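Local structure of putative ferredoxin (Hydrogenobacter thermophilus, 7M1O) at residues T5-D10 with A34-P39. The protein probably serves as an electron-transfer protein, a small ferredoxin that carries a single [4Fe-4S] cluster. Residues are numbered along the deposited sequence; the frame is centred on the assembly and turned at random.
With SF4 (iron/sulfur cluster), chain C.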
ATOM      1  N   THR A   5      -4.347  -4.680   2.448  1.00 18.02           N
ATOM      2  CA  THR A   5      -4.158  -3.516   1.589  1.00 17.21           C
ATOM      3  C   THR A   5      -3.590  -3.915   0.227  1.00 18.43           C
ATOM      4  O   THR A   5      -2.923  -4.943   0.094  1.00 18.72           O
ATOM      5  CB  THR A   5      -3.223  -2.479   2.260  1.00 16.19           C
ATOM      6  OG1 THR A   5      -3.112  -1.311   1.436  1.00 16.70           O
ATOM      7  CG2 THR A   5      -1.837  -3.067   2.504  1.00 15.46           C
ATOM      8  N   MET A   6      -3.880  -3.101  -0.785  1.00 20.30           N
ATOM      9  CA  MET A   6      -3.352  -3.305  -2.130  1.00 23.18           C
ATOM     10  C   MET A   6      -3.092  -1.957  -2.791  1.00 23.35           C
ATOM     11  O   MET A   6      -3.588  -0.931  -2.327  1.00 22.35           O
ATOM     12  CB  MET A   6      -4.321  -4.134  -2.986  1.00 27.29           C
ATOM     13  CG  MET A   6      -5.656  -3.453  -3.314  1.00 34.65           C
ATOM     14  SD  MET A   6      -6.464  -4.192  -4.753  1.00 39.04           S
ATOM     15  CE  MET A   6      -8.064  -3.390  -4.728  1.00 40.35           C
ATOM     16  N   VAL A   7      -2.316  -1.969  -3.871  1.00 25.29           N
ATOM     17  CA  VAL A   7      -2.068  -0.770  -4.662  1.00 28.88           C
ATOM     18  C   VAL A   7      -2.630  -0.949  -6.065  1.00 27.36           C
ATOM     19  O   VAL A   7      -2.387  -1.964  -6.715  1.00 26.49           O
ATOM     20  CB  VAL A   7      -0.561  -0.443  -4.750  1.00 34.35           C
ATOM     21  CG1 VAL A   7      -0.315   0.749  -5.672  1.00 35.67           C
ATOM     22  CG2 VAL A   7       0.001  -0.163  -3.366  1.00 35.67           C
ATOM     23  N   ASP A   8      -3.389   0.041  -6.519  1.00 27.11           N
ATOM     24  CA  ASP A   8      -3.907   0.058  -7.879  1.00 28.61           C
ATOM     25  C   ASP A   8      -2.881   0.724  -8.797  1.00 29.30           C
ATOM     26  O   ASP A   8      -2.780   1.950  -8.818  1.00 28.27           O
ATOM     27  CB  ASP A   8      -5.243   0.800  -7.936  1.00 30.85           C
ATOM     28  CG  ASP A   8      -5.956   0.624  -9.261  1.00 33.59           C
ATOM     29  OD1 ASP A   8      -5.302   0.231 -10.249  1.00 34.07           O
ATOM     30  OD2 ASP A   8      -7.177   0.881  -9.315  1.00 34.11           O
ATOM     31  N   PRO A   9      -2.120  -0.077  -9.563  1.00 31.95           N
ATOM     32  CA  PRO A   9      -1.041   0.512 -10.364  1.00 33.76           C
ATOM     33  C   PRO A   9      -1.554   1.411 -11.481  1.00 34.49           C
ATOM     34  O   PRO A   9      -0.810   2.244 -11.996  1.00 35.70           O
ATOM     35  CB  PRO A   9      -0.328  -0.713 -10.936  1.00 34.12           C
ATOM     36  CG  PRO A   9      -1.394  -1.741 -11.037  1.00 33.55           C
ATOM     37  CD  PRO A   9      -2.284  -1.515  -9.847  1.00 32.55           C
ATOM     38  N   ASP A  10      -2.818   1.237 -11.847  1.00 34.02           N
ATOM     39  CA  ASP A  10      -3.409   1.997 -12.941  1.00 33.90           C
ATOM     40  C   ASP A  10      -3.491   3.488 -12.624  1.00 31.60           C
ATOM     41  O   ASP A  10      -3.470   4.320 -13.532  1.00 32.12           O
ATOM     42  CB  ASP A  10      -4.803   1.456 -13.259  1.00 37.12           C
ATOM     43  CG  ASP A  10      -4.792  -0.025 -13.588  1.00 39.83           C
ATOM     44  OD1 ASP A  10      -3.796  -0.499 -14.177  1.00 38.86           O
ATOM     45  OD2 ASP A  10      -5.778  -0.716 -13.254  1.00 42.26           O
ATOM     46  N   ALA A  34       4.124   1.971  -6.994  1.00 23.88           N
ATOM     47  CA  ALA A  34       4.169   1.218  -5.748  1.00 24.91           C
ATOM     48  C   ALA A  34       3.455  -0.123  -5.873  1.00 27.08           C
ATOM     49  O   ALA A  34       2.577  -0.299  -6.718  1.00 25.92           O
ATOM     50  CB  ALA A  34       3.554   2.030  -4.622  1.00 23.85           C
ATOM     51  N   GLU A  35       3.853  -1.068  -5.028  1.00 28.70           N
ATOM     52  CA  GLU A  35       3.144  -2.333  -4.874  1.00 28.35           C
ATOM     53  C   GLU A  35       3.382  -2.832  -3.458  1.00 26.36           C
ATOM     54  O   GLU A  35       4.390  -2.485  -2.842  1.00 25.07           O
ATOM     55  CB  GLU A  35       3.611  -3.368  -5.902  1.00 29.04           C
ATOM     56  CG  GLU A  35       5.078  -3.765  -5.779  1.00 30.49           C
ATOM     57  CD  GLU A  35       5.489  -4.817  -6.795  1.00 32.12           C
ATOM     58  OE1 GLU A  35       6.697  -5.125  -6.878  1.00 32.91           O
ATOM     59  OE2 GLU A  35       4.605  -5.337  -7.509  1.00 32.16           O
ATOM     60  N   VAL A  36       2.459  -3.629  -2.930  1.00 25.68           N
ATOM     61  CA  VAL A  36       2.659  -4.203  -1.607  1.00 25.02           C
ATOM     62  C   VAL A  36       3.827  -5.175  -1.691  1.00 26.08           C
ATOM     63  O   VAL A  36       4.100  -5.734  -2.753  1.00 25.70           O
ATOM     64  CB  VAL A  36       1.403  -4.919  -1.071  1.00 24.55           C
ATOM     65  CG1 VAL A  36       0.251  -3.930  -0.922  1.00 24.32           C
ATOM     66  CG2 VAL A  36       1.013  -6.082  -1.967  1.00 24.12           C
ATOM     67  N   VAL A  37       4.508  -5.343  -0.591  1.00 27.47           N
ATOM     68  CA  VAL A  37       5.683  -6.144  -0.586  1.00 28.54           C
ATOM     69  C   VAL A  37       5.355  -7.625  -0.724  1.00 30.96           C
ATOM     70  O   VAL A  37       5.989  -8.288  -1.484  1.00 31.78           O
ATOM     71  CB  VAL A  37       6.572  -5.791   0.585  1.00 28.76           C
ATOM     72  CG1 VAL A  37       7.082  -4.377   0.428  1.00 26.95           C
ATOM     73  CG2 VAL A  37       5.855  -5.938   1.904  1.00 30.15           C
ATOM     74  N   SER A  38       4.361  -8.088  -0.007  1.00 32.90           N
ATOM     75  CA  SER A  38       3.930  -9.463  -0.078  1.00 36.22           C
ATOM     76  C   SER A  38       2.454  -9.699  -0.375  1.00 35.00           C
ATOM     77  O   SER A  38       1.661  -9.840   0.504  1.00 34.45           O
ATOM     78  CB  SER A  38       4.279 -10.067   1.226  1.00 40.64           C
ATOM     79  OG  SER A  38       4.140  -9.127   2.221  1.00 43.57           O
ATOM     80  N   PRO A  39       2.145  -9.750  -1.636  1.00 35.06           N
ATOM     81  CA  PRO A  39       0.776  -9.933  -2.128  1.00 36.04           C
ATOM     82  C   PRO A  39       0.367 -11.392  -2.296  1.00 38.20           C
ATOM     83  O   PRO A  39       1.216 -12.249  -2.542  1.00 39.09           O
ATOM     84  CB  PRO A  39       0.809  -9.240  -3.486  1.00 35.31           C
ATOM     85  CG  PRO A  39       2.202  -9.475  -3.966  1.00 34.31           C
ATOM     86  CD  PRO A  39       3.084  -9.477  -2.740  1.00 34.61           C
TER
HETATM   87 FE1  SF4 C 101       1.499   5.635  -5.710  1.00 19.94          FE
HETATM   88 FE2  SF4 C 101      -0.285   6.430  -3.796  1.00 19.96          FE
HETATM   89 FE3  SF4 C 101       2.122   7.696  -4.026  1.00 20.69          FE
HETATM   90 FE4  SF4 C 101       2.023   5.134  -3.077  1.00 19.33          FE
HETATM   91  S1  SF4 C 101       1.134   6.988  -2.100  1.00 18.50           S
HETATM   92  S2  SF4 C 101       3.477   5.966  -4.623  1.00 20.24           S
HETATM   93  S3  SF4 C 101       0.300   4.291  -4.314  1.00 18.57           S
HETATM   94  S4  SF4 C 101       0.449   7.652  -5.574  1.00 19.52           S
HETATM   95  O   HOH W   1      -0.145  -4.001  -4.162  1.00 24.59           O
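Two strands beside the [4Fe-4S] cluster meet here, and Val7 and Ala34 form part of the cluster pocket. Residues 5-7 end strand 3-7, the middle strand of the three-stranded antiparallel sheet, between strands 45-47 and 67-71. Strand 34-36 belongs to the two-stranded sheet with 26-28. Residues 5-7 and 34-36 run roughly antiparallel, at 152°, and their axes come within 5.7 Å. No direct hydrogen bond joins them. One water bridges the gap instead: it accepts from Val7 N at 3.0 Å and from Val36 N at 2.9 Å, so both amides are satisfied.

Val7 carries the cluster end of the contact and points at strand 34-36. With CG1 anti to the backbone N (chi1 175°), that branch is placed to touch both strand 34-36 and the cluster. Val7 CG1 lies 3.2 Å from Ala34 O, a tight approach, and 3.8 Å from sulfur S3 of the cluster. CG2, the other branch, lies against the backbone of Glu35, near its CA. The methyl of Ala34 also faces the cluster, with CB 3.8 Å from iron FE4. It sits close to the side chains of Cys12 and Cys18, two of the cluster ligands.

Val36 fills the other end of the contact. Val36 CG1 reaches across to the backbone of strand 3-7, 3.5 Å from Thr5 O and 3.9 Å from Met6 CA. The side chains of Thr5 and Val36 pass one another heading opposite ways, with Thr5 CG2 alongside Val36 CG1. Thr5 OG1 is hydrogen-bonded to Tyr26 OH and Thr69 OG1. Tyr26 also packs on Val7 and Val36.

Apolar packing and one water thus join the two sheets, with aliphatic side chains against the cluster, an arrangement consistent with the single-cluster [4Fe-4S] ferredoxin fold.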